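Local coordinates for protein cytochrome c, putative (Shewanella oneidensis, PDB 1SP3) that carries eight heme c groups and probably works as a respiratory oxidoreductase that reduces tetrathionate, at residues N220-L223 / N224-A228; A167-V170 / H171-S174; N178-C181 / Q182-H185; A133-R136 / D137-G140. All coordinates share one frame; numbering follows the deposited sequence.

How the contacts relate
All four contacts are local, each within one short stretch of chain that places a heme c, and three of them form one connected group. Contacts 3 and 4 have centres about 9 Å apart and are joined through Arg136: its NH1 lies 2.8 Å from Phe179 O, and its backbone N lies 2.9 Å from Gln180 OE1, both probable hydrogen bonds. Contact 2, centred about 11 Å from contact 3, probably bonds to it from His171 O to Phe179 N at 2.8 Å. Contact 1 stands apart, its centre about 25 Å from that of contact 2. Contacts 1, 2 and 3 each give a histidine to a heme iron; contacts 3 and 4 supply thioether cysteines.

Contact 1: N220-L223 / N224-A228; sequences NKKL and NTHTA. With HEC (heme c), chain J.
Lys222 O draws two donors from His226 one helical turn on. The ring nitrogen His226 ND1 gives the strong bond, 2.7 Å to Lys222 O with an N-H...O angle of 159°, while the backbone N of His226 adds a weak one. The oxygen lies near the plane of the imidazole, at its edge, but ND1 stands above the carbonyl plane, away from the lone-pair directions. This bond helps fix the rotation of the ring, whose NE2 binds the heme iron at 2.0 Å. The Lys222 side chain crosses the same ring, its CD 3.6 Å from His226 CE1. Its CG is anti to the backbone N (chi1 163°), and bends at chi2 and chi3 bring NZ to the propionate, 2.6 Å from heme O2A. The lysine is thus tied to the heme at both ends, through its carbonyl by way of the histidine and directly through its ammonium group. Leu223 CD2 packs on the heme at CBB, 3.5 Å away. At the N-cap, Asn220 OD1 accepts from Lys222 N at 2.7 Å, and Thr225 N bonds to Lys221 O at 2.8 Å. Helix 221-226 comes just ahead of helix 232-236; His415, directly after helix 411-414, is the second iron ligand, and Asn224 OD1 bonds to His218, an axial ligand of another heme.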
# COMPACT_ATOMS: atom_id res chain seq x y z
N ASN A 220 27.31 3.92 -20.89
CA ASN A 220 28.20 3.01 -20.28
C ASN A 220 27.66 1.56 -20.40
O ASN A 220 26.69 1.20 -19.72
CB ASN A 220 28.50 3.38 -18.84
CG ASN A 220 29.33 2.29 -18.14
OD1 ASN A 220 29.58 1.21 -18.71
ND2 ASN A 220 29.81 2.59 -16.93
N LYS A 221 28.32 0.73 -21.21
CA LYS A 221 27.73 -0.53 -21.55
C LYS A 221 27.68 -1.46 -20.33
O LYS A 221 26.89 -2.42 -20.28
CB LYS A 221 28.50 -1.13 -22.72
CG LYS A 221 28.36 -2.64 -22.93
CD LYS A 221 29.69 -3.29 -23.29
CE LYS A 221 29.48 -4.58 -24.15
NZ LYS A 221 28.95 -5.73 -23.37
N LYS A 222 28.54 -1.20 -19.35
CA LYS A 222 28.63 -2.12 -18.24
C LYS A 222 27.35 -1.91 -17.42
O LYS A 222 26.81 -2.86 -16.85
CB LYS A 222 29.89 -1.83 -17.43
CG LYS A 222 29.88 -2.44 -16.04
CD LYS A 222 29.92 -3.98 -16.16
CE LYS A 222 31.05 -4.49 -16.99
NZ LYS A 222 31.02 -5.97 -16.94
N LEU A 223 26.82 -0.71 -17.45
CA LEU A 223 25.57 -0.50 -16.73
C LEU A 223 24.42 -1.19 -17.41
O LEU A 223 23.59 -1.80 -16.71
CB LEU A 223 25.20 0.95 -16.51
CG LEU A 223 26.10 1.69 -15.56
CD1 LEU A 223 25.77 3.16 -15.79
CD2 LEU A 223 25.86 1.35 -14.03
N ASN A 224 24.36 -1.09 -18.74
CA ASN A 224 23.44 -1.91 -19.50
C ASN A 224 23.61 -3.39 -19.24
O ASN A 224 22.60 -4.10 -19.12
CB ASN A 224 23.56 -1.65 -21.04
CG ASN A 224 23.40 -0.20 -21.37
OD1 ASN A 224 22.73 0.50 -20.61
ND2 ASN A 224 24.01 0.30 -22.50
N THR A 225 24.83 -3.92 -19.13
CA THR A 225 24.77 -5.34 -18.86
C THR A 225 24.04 -5.73 -17.48
O THR A 225 23.47 -6.82 -17.35
CB THR A 225 26.06 -6.18 -19.19
OG1 THR A 225 26.42 -7.08 -18.09
CG2 THR A 225 27.27 -5.45 -19.58
N HIS A 226 24.05 -4.83 -16.49
CA HIS A 226 23.43 -5.07 -15.20
C HIS A 226 21.93 -5.19 -15.27
O HIS A 226 21.31 -5.81 -14.38
CB HIS A 226 23.77 -3.95 -14.22
CG HIS A 226 25.17 -4.08 -13.63
ND1 HIS A 226 26.32 -3.86 -14.37
CD2 HIS A 226 25.58 -4.37 -12.37
CE1 HIS A 226 27.38 -3.98 -13.58
NE2 HIS A 226 26.96 -4.28 -12.36
N THR A 227 21.32 -4.63 -16.30
CA THR A 227 19.88 -4.60 -16.25
C THR A 227 19.26 -5.95 -16.44
O THR A 227 18.08 -6.05 -16.18
CB THR A 227 19.21 -3.61 -17.29
OG1 THR A 227 19.47 -4.12 -18.58
CG2 THR A 227 19.93 -2.32 -17.35
N ALA A 228 19.98 -6.99 -16.90
CA ALA A 228 19.34 -8.32 -16.96
C ALA A 228 19.16 -8.87 -15.53
O ALA A 228 18.47 -9.88 -15.33
CB ALA A 228 20.15 -9.29 -17.78
FE HEC J . 27.98 -4.50 -10.70
CHA HEC J . 28.25 -7.84 -11.38
CHB HEC J . 30.95 -3.98 -12.21
CHC HEC J . 27.50 -1.09 -10.65
CHD HEC J . 25.45 -4.91 -8.56
NA HEC J . 29.33 -5.71 -11.66
C1A HEC J . 29.29 -7.06 -11.77
C2A HEC J . 30.57 -7.53 -12.33
C3A HEC J . 31.32 -6.45 -12.57
C4A HEC J . 30.54 -5.29 -12.15
CMA HEC J . 32.78 -6.38 -13.12
CAA HEC J . 30.90 -9.02 -12.57
CBA HEC J . 30.14 -9.46 -13.82
CGA HEC J . 30.69 -8.81 -15.09
O1A HEC J . 31.83 -9.19 -15.58
O2A HEC J . 29.93 -7.92 -15.64
NB HEC J . 29.02 -2.82 -11.32
C1B HEC J . 30.22 -2.87 -11.97
C2B HEC J . 30.58 -1.55 -12.34
C3B HEC J . 29.59 -0.75 -11.93
C4B HEC J . 28.62 -1.54 -11.28
CMB HEC J . 31.92 -1.14 -13.10
CAB HEC J . 29.49 0.78 -12.19
CBB HEC J . 29.27 1.24 -13.47
NC HEC J . 26.78 -3.21 -9.77
C1C HEC J . 26.73 -1.84 -9.81
C2C HEC J . 25.73 -1.36 -8.91
C3C HEC J . 25.20 -2.42 -8.32
C4C HEC J . 25.84 -3.61 -8.85
CMC HEC J . 25.40 0.14 -8.68
CAC HEC J . 24.05 -2.59 -7.25
CBC HEC J . 22.73 -2.21 -7.25
ND HEC J . 27.02 -6.17 -10.00
C1D HEC J . 25.88 -6.06 -9.24
C2D HEC J . 25.28 -7.35 -9.25
C3D HEC J . 26.13 -8.21 -10.11
C4D HEC J . 27.20 -7.41 -10.55
CMD HEC J . 23.97 -7.78 -8.56
CAD HEC J . 25.93 -9.68 -10.47
CBD HEC J . 25.29 -9.73 -11.89
CGD HEC J . 25.11 -11.18 -12.21
O1D HEC J . 24.64 -12.00 -11.40
O2D HEC J . 25.47 -11.57 -13.31

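Contact 2: A167-V170 / H171-S174; sequences ATDV and HMDS. With HEC (heme c), chain H.
Val170 and His171 lie side by side and point the same way, so that methyl CG2 of Val170 sits over one face of the imidazole, a CH-pi contact 3.8 Å from the ring centroid and 14° off its normal. Edge-on, in the ring plane, a water accepts from His171 ND1 at 2.8 Å and donates to Asp169 OD2 at 2.7 Å. Covered on a face and held at an edge, the ring presents NE2 to the heme iron at 1.9 Å; His213 is the other axial ligand. Asp169 has CG anti to its amide nitrogen (chi1 -171°), which swings the carboxylate back over the turn: OD1 accepts from Met172 N at 2.7 Å and, weakly, from His171 N. With Asp173 N bonded to Asp169 O at 3.0 Å, this is an Asx motif, here within a loop without regular helix. The Met172 chain crosses the carboxylate at a slant and bends at chi3 to put its CE 3.3 Å from Asp169 OD2. That oxygen also receives Met401 N. An alanine at Asp169 is likely to leave Met172 N and the water without their acceptors and the ring's rotation less firmly set. Val170 CG2 also reaches heme atom CBA, 3.8 Å away.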
# COMPACT_ATOMS: atom_id res chain seq x y z
N ALA A 167 14.24 16.86 -7.11
CA ALA A 167 14.96 16.11 -6.09
C ALA A 167 14.12 14.94 -5.48
O ALA A 167 14.71 13.91 -5.10
CB ALA A 167 15.46 17.03 -4.99
N THR A 168 12.80 15.11 -5.38
CA THR A 168 11.92 14.10 -4.84
C THR A 168 11.48 13.02 -5.91
O THR A 168 11.49 11.81 -5.63
CB THR A 168 10.65 14.75 -4.23
OG1 THR A 168 11.03 15.65 -3.13
CG2 THR A 168 9.67 13.59 -3.59
N ASP A 169 11.07 13.47 -7.08
CA ASP A 169 10.67 12.55 -8.11
C ASP A 169 10.87 13.25 -9.44
O ASP A 169 10.18 14.22 -9.75
CB ASP A 169 9.17 12.14 -7.95
CG ASP A 169 8.77 11.03 -8.88
OD1 ASP A 169 8.68 11.30 -10.11
OD2 ASP A 169 8.54 9.85 -8.47
N VAL A 170 11.74 12.70 -10.26
CA VAL A 170 11.93 13.28 -11.58
C VAL A 170 10.73 13.24 -12.55
O VAL A 170 10.66 14.08 -13.48
CB VAL A 170 13.18 12.70 -12.29
CG1 VAL A 170 14.36 12.85 -11.41
CG2 VAL A 170 13.00 11.20 -12.69
N HIS A 171 9.84 12.24 -12.42
CA HIS A 171 8.74 12.09 -13.36
C HIS A 171 7.60 12.98 -12.95
O HIS A 171 7.01 13.64 -13.81
CB HIS A 171 8.32 10.61 -13.42
CG HIS A 171 9.41 9.71 -13.89
ND1 HIS A 171 10.12 8.87 -13.06
CD2 HIS A 171 9.97 9.57 -15.12
CE1 HIS A 171 11.02 8.19 -13.76
NE2 HIS A 171 10.94 8.59 -15.02
N MET A 172 7.32 13.06 -11.65
CA MET A 172 6.22 13.90 -11.15
C MET A 172 6.52 15.41 -10.87
O MET A 172 5.60 16.23 -10.71
CB MET A 172 5.61 13.24 -9.89
CG MET A 172 4.86 11.90 -10.33
SD MET A 172 4.08 11.12 -8.89
CE MET A 172 5.20 9.74 -8.61
N ASP A 173 7.80 15.70 -10.72
CA ASP A 173 8.37 17.06 -10.63
C ASP A 173 7.51 18.14 -11.29
O ASP A 173 7.38 18.16 -12.49
CB ASP A 173 9.70 17.03 -11.32
CG ASP A 173 10.35 18.40 -11.44
OD1 ASP A 173 10.00 19.44 -10.70
OD2 ASP A 173 11.31 18.47 -12.24
N SER A 174 6.83 18.95 -10.47
CA SER A 174 5.79 19.78 -11.04
C SER A 174 6.39 20.91 -11.89
O SER A 174 5.72 21.39 -12.77
CB SER A 174 4.87 20.32 -9.96
OG SER A 174 5.65 20.70 -8.89
FE HEC H . 11.75 7.87 -16.61
CHA HEC H . 13.60 10.71 -16.94
CHB HEC H . 14.31 6.38 -14.86
CHC HEC H . 9.71 5.28 -15.76
CHD HEC H . 9.58 8.88 -18.97
NA HEC H . 13.58 8.45 -15.99
C1A HEC H . 14.16 9.65 -16.25
C2A HEC H . 15.46 9.67 -15.69
C3A HEC H . 15.67 8.49 -15.12
C4A HEC H . 14.51 7.69 -15.32
CMA HEC H . 16.95 8.04 -14.36
CAA HEC H . 16.41 10.91 -15.82
CBA HEC H . 16.28 11.79 -14.61
CGA HEC H . 17.27 12.96 -14.73
O1A HEC H . 16.95 13.87 -15.52
O2A HEC H . 18.33 12.96 -14.03
NB HEC H . 11.97 6.12 -15.53
C1B HEC H . 13.08 5.77 -14.83
C2B HEC H . 12.76 4.61 -14.08
C3B HEC H . 11.47 4.31 -14.29
C4B HEC H . 10.96 5.27 -15.23
CMB HEC H . 13.75 3.84 -13.19
CAB HEC H . 10.64 3.16 -13.67
CBB HEC H . 10.36 3.19 -12.35
NC HEC H . 10.01 7.14 -17.26
C1C HEC H . 9.30 6.09 -16.76
C2C HEC H . 8.07 5.98 -17.49
C3C HEC H . 8.01 7.04 -18.38
C4C HEC H . 9.23 7.77 -18.22
CMC HEC H . 7.03 4.88 -17.21
CAC HEC H . 6.93 7.38 -19.47
CBC HEC H . 5.59 7.19 -19.28
ND HEC H . 11.60 9.57 -17.78
C1D HEC H . 10.58 9.79 -18.70
C2D HEC H . 10.77 11.10 -19.32
C3D HEC H . 12.03 11.64 -18.66
C4D HEC H . 12.48 10.61 -17.73
CMD HEC H . 9.87 11.78 -20.39
CAD HEC H . 12.79 12.95 -18.88
CBD HEC H . 13.66 12.55 -20.08
CGD HEC H . 14.31 13.80 -20.62
O1D HEC H . 14.49 13.84 -21.88
O2D HEC H . 14.63 14.72 -19.79
O HOH W 1 9.17 8.24 -10.51
O HOH W 2 11.30 16.79 -14.00

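Contact 3: N178-C181 / Q182-H185; sequences NFQC and QNCH. With HEC (heme c), chain G.
Cys181 and His185 take the same first torsion, with SG and CG respectively beside the backbone N and anti to the carbonyl carbon (chi1 -50° and -75°). Cys184 turns the same way, and the three groups thereby converge on one heme. Cys181 SG is bonded covalently to CAB and Cys184 SG to CAC, while His185 NE2 binds the iron at 2.0 Å. This is the CXXCH heme-attachment motif of c-type cytochromes, its first four residues wound into a short, weakly bonded helix. Cys181 O accepts two backbone donors: His185 N at 2.9 Å, nearly straight at 167° and on a lone pair in the carbonyl plane, and Cys184 N at 3.1 Å, from above that plane. Asn183 N bonds in turn to Gln180 O at 2.9 Å. The Phe179 side chain crosses that of Asn183 at about a right angle, yet ring and amide planes are nearly parallel and stacked, with Phe179 CG 4.0 Å from Asn183 CB. Cys184 SG approaches the same ring obliquely, 4.0 Å from Phe179 CD2, in a sulfur-aromatic contact. Gln182 bends at chi2 and folds its amide back, so that one water lies 2.7 Å from Gln182 OE1 and accepts from Cys181 N; Gln182 NE2 bonds to Pro134 O and to a propionate of another heme. In the fold, Cys181 rests on Arg136 and Cys139 of helix 136-143, and beyond His185 the chain enters the two-stranded hairpin 187-188/191-192, after which Ser193 O accepts from His185 ND1.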
# COMPACT_ATOMS: atom_id res chain seq x y z
N ASN A 178 6.40 16.86 -14.63
CA ASN A 178 5.08 17.11 -14.15
C ASN A 178 4.05 16.00 -14.48
O ASN A 178 2.86 16.26 -14.87
CB ASN A 178 4.59 18.45 -14.75
CG ASN A 178 3.31 18.91 -14.13
OD1 ASN A 178 2.51 19.60 -14.79
ND2 ASN A 178 3.08 18.51 -12.87
N PHE A 179 4.49 14.75 -14.39
CA PHE A 179 3.53 13.68 -14.73
C PHE A 179 2.39 13.63 -13.72
O PHE A 179 2.65 13.78 -12.52
CB PHE A 179 4.19 12.32 -14.69
CG PHE A 179 5.02 11.98 -15.88
CD1 PHE A 179 5.28 12.90 -16.90
CD2 PHE A 179 5.61 10.72 -15.94
CE1 PHE A 179 6.08 12.57 -17.96
CE2 PHE A 179 6.42 10.38 -16.97
CZ PHE A 179 6.63 11.32 -18.01
N GLN A 180 1.17 13.38 -14.18
CA GLN A 180 0.10 12.93 -13.26
C GLN A 180 0.24 11.44 -13.13
O GLN A 180 0.88 10.85 -14.01
CB GLN A 180 -1.30 13.24 -13.86
CG GLN A 180 -1.44 14.78 -14.23
CD GLN A 180 -1.08 15.70 -13.06
OE1 GLN A 180 -1.27 15.36 -11.86
NE2 GLN A 180 -0.60 16.88 -13.39
N CYS A 181 -0.44 10.79 -12.14
CA CYS A 181 -0.24 9.38 -11.92
C CYS A 181 -0.61 8.55 -13.12
O CYS A 181 0.13 7.60 -13.44
CB CYS A 181 -1.08 8.90 -10.74
SG CYS A 181 -0.95 9.87 -9.24
N GLN A 182 -1.75 8.90 -13.76
CA GLN A 182 -2.22 8.19 -14.95
C GLN A 182 -1.35 8.41 -16.17
O GLN A 182 -1.56 7.72 -17.14
CB GLN A 182 -3.69 8.50 -15.33
CG GLN A 182 -3.89 9.97 -15.79
CD GLN A 182 -4.25 10.95 -14.68
OE1 GLN A 182 -3.74 10.87 -13.53
NE2 GLN A 182 -5.15 11.87 -14.98
N ASN A 183 -0.41 9.36 -16.18
CA ASN A 183 0.55 9.40 -17.30
C ASN A 183 1.32 8.05 -17.34
O ASN A 183 1.69 7.55 -18.41
CB ASN A 183 1.52 10.49 -17.04
CG ASN A 183 1.14 11.78 -17.67
OD1 ASN A 183 1.46 11.98 -18.86
ND2 ASN A 183 0.51 12.72 -16.91
N CYS A 184 1.59 7.44 -16.17
CA CYS A 184 2.11 6.08 -16.23
C CYS A 184 1.03 4.99 -16.05
O CYS A 184 1.07 3.93 -16.67
CB CYS A 184 3.17 5.84 -15.21
SG CYS A 184 4.65 6.87 -15.25
N HIS A 185 0.10 5.26 -15.13
CA HIS A 185 -0.96 4.35 -14.76
C HIS A 185 -2.09 4.55 -15.75
O HIS A 185 -3.16 5.09 -15.39
CB HIS A 185 -1.37 4.67 -13.32
CG HIS A 185 -0.37 4.20 -12.33
ND1 HIS A 185 -0.24 2.85 -11.97
CD2 HIS A 185 0.58 4.86 -11.65
CE1 HIS A 185 0.78 2.72 -11.15
NE2 HIS A 185 1.30 3.92 -10.93
FE HEC G . 2.76 4.22 -9.59
CHA HEC G . 3.14 0.91 -8.81
CHB HEC G . 0.33 4.48 -7.29
CHC HEC G . 2.62 7.67 -10.17
CHD HEC G . 5.09 3.95 -12.04
NA HEC G . 1.89 2.95 -8.22
C1A HEC G . 2.17 1.61 -8.12
C2A HEC G . 1.31 1.05 -7.13
C3A HEC G . 0.53 2.04 -6.69
C4A HEC G . 0.92 3.26 -7.37
CMA HEC G . -0.55 1.93 -5.61
CAA HEC G . 1.35 -0.42 -6.68
CBA HEC G . 2.45 -0.46 -5.58
CGA HEC G . 2.36 -1.85 -4.96
O1A HEC G . 1.33 -2.10 -4.25
O2A HEC G . 3.29 -2.71 -5.16
NB HEC G . 1.70 5.75 -8.93
C1B HEC G . 0.71 5.62 -7.96
C2B HEC G . 0.19 6.93 -7.65
C3B HEC G . 0.85 7.81 -8.43
C4B HEC G . 1.78 7.10 -9.25
CMB HEC G . -0.92 7.23 -6.60
CAB HEC G . 0.68 9.37 -8.43
CBB HEC G . 0.93 10.06 -7.26
NC HEC G . 3.68 5.58 -10.85
C1C HEC G . 3.41 6.91 -10.96
C2C HEC G . 4.17 7.43 -12.03
C3C HEC G . 4.87 6.38 -12.54
C4C HEC G . 4.54 5.22 -11.81
CMC HEC G . 4.08 8.95 -12.43
CAC HEC G . 5.82 6.36 -13.80
CBC HEC G . 6.77 7.36 -13.96
ND HEC G . 3.91 2.71 -10.32
C1D HEC G . 4.85 2.78 -11.34
C2D HEC G . 5.52 1.51 -11.56
C3D HEC G . 4.88 0.59 -10.63
C4D HEC G . 3.93 1.41 -9.85
CMD HEC G . 6.66 1.10 -12.60
CAD HEC G . 5.19 -0.94 -10.47
CBD HEC G . 3.92 -1.61 -11.05
CGD HEC G . 3.96 -1.83 -12.55
O1D HEC G . 2.98 -2.39 -13.06
O2D HEC G . 5.00 -1.55 -13.23
O HOH W 3 -3.13 11.66 -11.06

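Contact 4: A133-R136 / D137-G140; sequences APVR and DNCG. With HEC (heme c), chain F.
Asn138 folds back on Val135, the N-cap residue of helix 136-143, and supplies one half of a capping box: its side chain accepts from the N-cap amide, whereas valine has no polar side chain to return the bond. The turn opens a CXXCH heme motif whose first cysteine is Cys139. Starting at CB, the Asn138 side chain lies 3.6 Å from Val135 O; CG turns beside the backbone N (chi1 -62°), which carries the amide back over the start of the helix. At the tip, OD1 takes Val135 N at 2.8 Å, almost straight at 173° and on a lone pair in the carbonyl plane. The same oxygen touches Val135 CG2 at 3.4 Å and sits beside Pro134 CA. The other branch, ND2, reaches out of the turn to Asp103 O, linking this helix start to the segment just after helix 99-102. In the backbone, Asn138 N donates to Val135 O at 2.8 Å, so the two residues bond to each other twice. A leucine in place of Asn138 would probably leave both Val135 N and Asp103 O without their partners. Further along, Gly140 N bonds to Arg136 O at 2.9 Å. Cys139, next after Asn138, has its SG joined covalently to heme CAB at 1.9 Å, and Asn138 O faces heme methyl CMC at 3.7 Å.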
# COMPACT_ATOMS: atom_id res chain seq x y z
N ALA A 133 -10.51 16.00 -14.69
CA ALA A 133 -9.55 14.91 -14.79
C ALA A 133 -8.79 14.88 -13.47
O ALA A 133 -8.53 15.96 -12.88
CB ALA A 133 -8.65 15.12 -16.01
N PRO A 134 -8.55 13.67 -12.95
CA PRO A 134 -7.76 13.51 -11.70
C PRO A 134 -6.34 14.10 -11.90
O PRO A 134 -5.73 13.93 -13.01
CB PRO A 134 -7.60 11.97 -11.55
CG PRO A 134 -8.95 11.36 -12.37
CD PRO A 134 -9.03 12.39 -13.52
N VAL A 135 -5.81 14.69 -10.83
CA VAL A 135 -4.36 15.02 -10.73
C VAL A 135 -3.73 14.26 -9.60
O VAL A 135 -4.44 13.54 -8.85
CB VAL A 135 -4.18 16.52 -10.54
CG1 VAL A 135 -4.76 17.22 -11.73
CG2 VAL A 135 -4.76 17.04 -9.15
N ARG A 136 -2.41 14.39 -9.42
CA ARG A 136 -1.78 13.62 -8.32
C ARG A 136 -2.52 13.72 -6.99
O ARG A 136 -2.70 12.70 -6.24
CB ARG A 136 -0.32 14.00 -8.17
CG ARG A 136 0.54 13.66 -9.42
CD ARG A 136 2.00 14.14 -9.26
NE ARG A 136 2.08 15.59 -8.98
CZ ARG A 136 2.20 16.57 -9.91
NH1 ARG A 136 2.24 16.24 -11.20
NH2 ARG A 136 2.25 17.88 -9.53
N ASP A 137 -3.01 14.91 -6.69
CA ASP A 137 -3.64 15.11 -5.37
C ASP A 137 -4.95 14.32 -5.20
O ASP A 137 -5.39 14.04 -4.08
CB ASP A 137 -3.83 16.60 -5.06
CG ASP A 137 -3.61 16.92 -3.56
OD1 ASP A 137 -2.73 16.30 -2.90
OD2 ASP A 137 -4.32 17.76 -2.93
N ASN A 138 -5.62 13.95 -6.30
CA ASN A 138 -6.82 13.15 -6.14
C ASN A 138 -6.41 11.72 -5.72
O ASN A 138 -6.96 11.19 -4.77
CB ASN A 138 -7.66 13.13 -7.40
CG ASN A 138 -8.16 14.50 -7.80
OD1 ASN A 138 -7.61 15.15 -8.72
ND2 ASN A 138 -9.24 14.95 -7.13
N CYS A 139 -5.47 11.10 -6.44
CA CYS A 139 -5.03 9.74 -6.10
C CYS A 139 -4.53 9.77 -4.69
O CYS A 139 -4.83 8.89 -3.96
CB CYS A 139 -3.92 9.23 -7.05
SG CYS A 139 -4.48 9.47 -8.75
N GLY A 140 -3.77 10.83 -4.34
CA GLY A 140 -3.14 11.01 -3.06
C GLY A 140 -4.05 11.16 -1.86
O GLY A 140 -3.59 10.94 -0.77
FE HEC F . -5.71 3.57 -5.76
CHA HEC F . -4.84 0.33 -5.31
CHB HEC F . -3.62 3.70 -8.46
CHC HEC F . -7.00 6.60 -6.56
CHD HEC F . -7.48 3.46 -2.83
NA HEC F . -4.47 2.28 -6.70
C1A HEC F . -4.21 1.01 -6.32
C2A HEC F . -3.31 0.39 -7.25
C3A HEC F . -2.98 1.31 -8.15
C4A HEC F . -3.69 2.51 -7.81
CMA HEC F . -1.94 1.13 -9.29
CAA HEC F . -2.75 -1.11 -7.09
CBA HEC F . -3.48 -2.13 -7.96
CGA HEC F . -4.55 -2.82 -7.14
O1A HEC F . -5.52 -3.37 -7.75
O2A HEC F . -4.38 -2.92 -5.89
NB HEC F . -5.35 4.90 -7.24
C1B HEC F . -4.47 4.77 -8.25
C2B HEC F . -4.44 5.99 -9.01
C3B HEC F . -5.34 6.82 -8.48
C4B HEC F . -5.96 6.12 -7.37
CMB HEC F . -3.45 6.12 -10.20
CAB HEC F . -5.86 8.20 -9.01
CBB HEC F . -6.33 8.18 -10.32
NC HEC F . -6.97 4.79 -4.90
C1C HEC F . -7.41 6.04 -5.38
C2C HEC F . -8.23 6.64 -4.38
C3C HEC F . -8.38 5.75 -3.39
C4C HEC F . -7.60 4.57 -3.66
CMC HEC F . -8.84 8.06 -4.42
CAC HEC F . -9.22 6.03 -2.15
CBC HEC F . -10.59 6.27 -2.29
ND HEC F . -6.03 2.17 -4.26
C1D HEC F . -6.83 2.30 -3.13
C2D HEC F . -6.93 1.07 -2.42
C3D HEC F . -6.17 0.09 -3.24
C4D HEC F . -5.64 0.86 -4.36
CMD HEC F . -7.66 0.67 -1.10
CAD HEC F . -5.96 -1.42 -2.96
CBD HEC F . -7.09 -2.04 -3.76
CGD HEC F . -7.10 -3.54 -3.54
O1D HEC F . -6.27 -4.22 -4.19
O2D HEC F . -7.90 -4.11 -2.72
O HOH W 4 -8.58 17.29 -10.35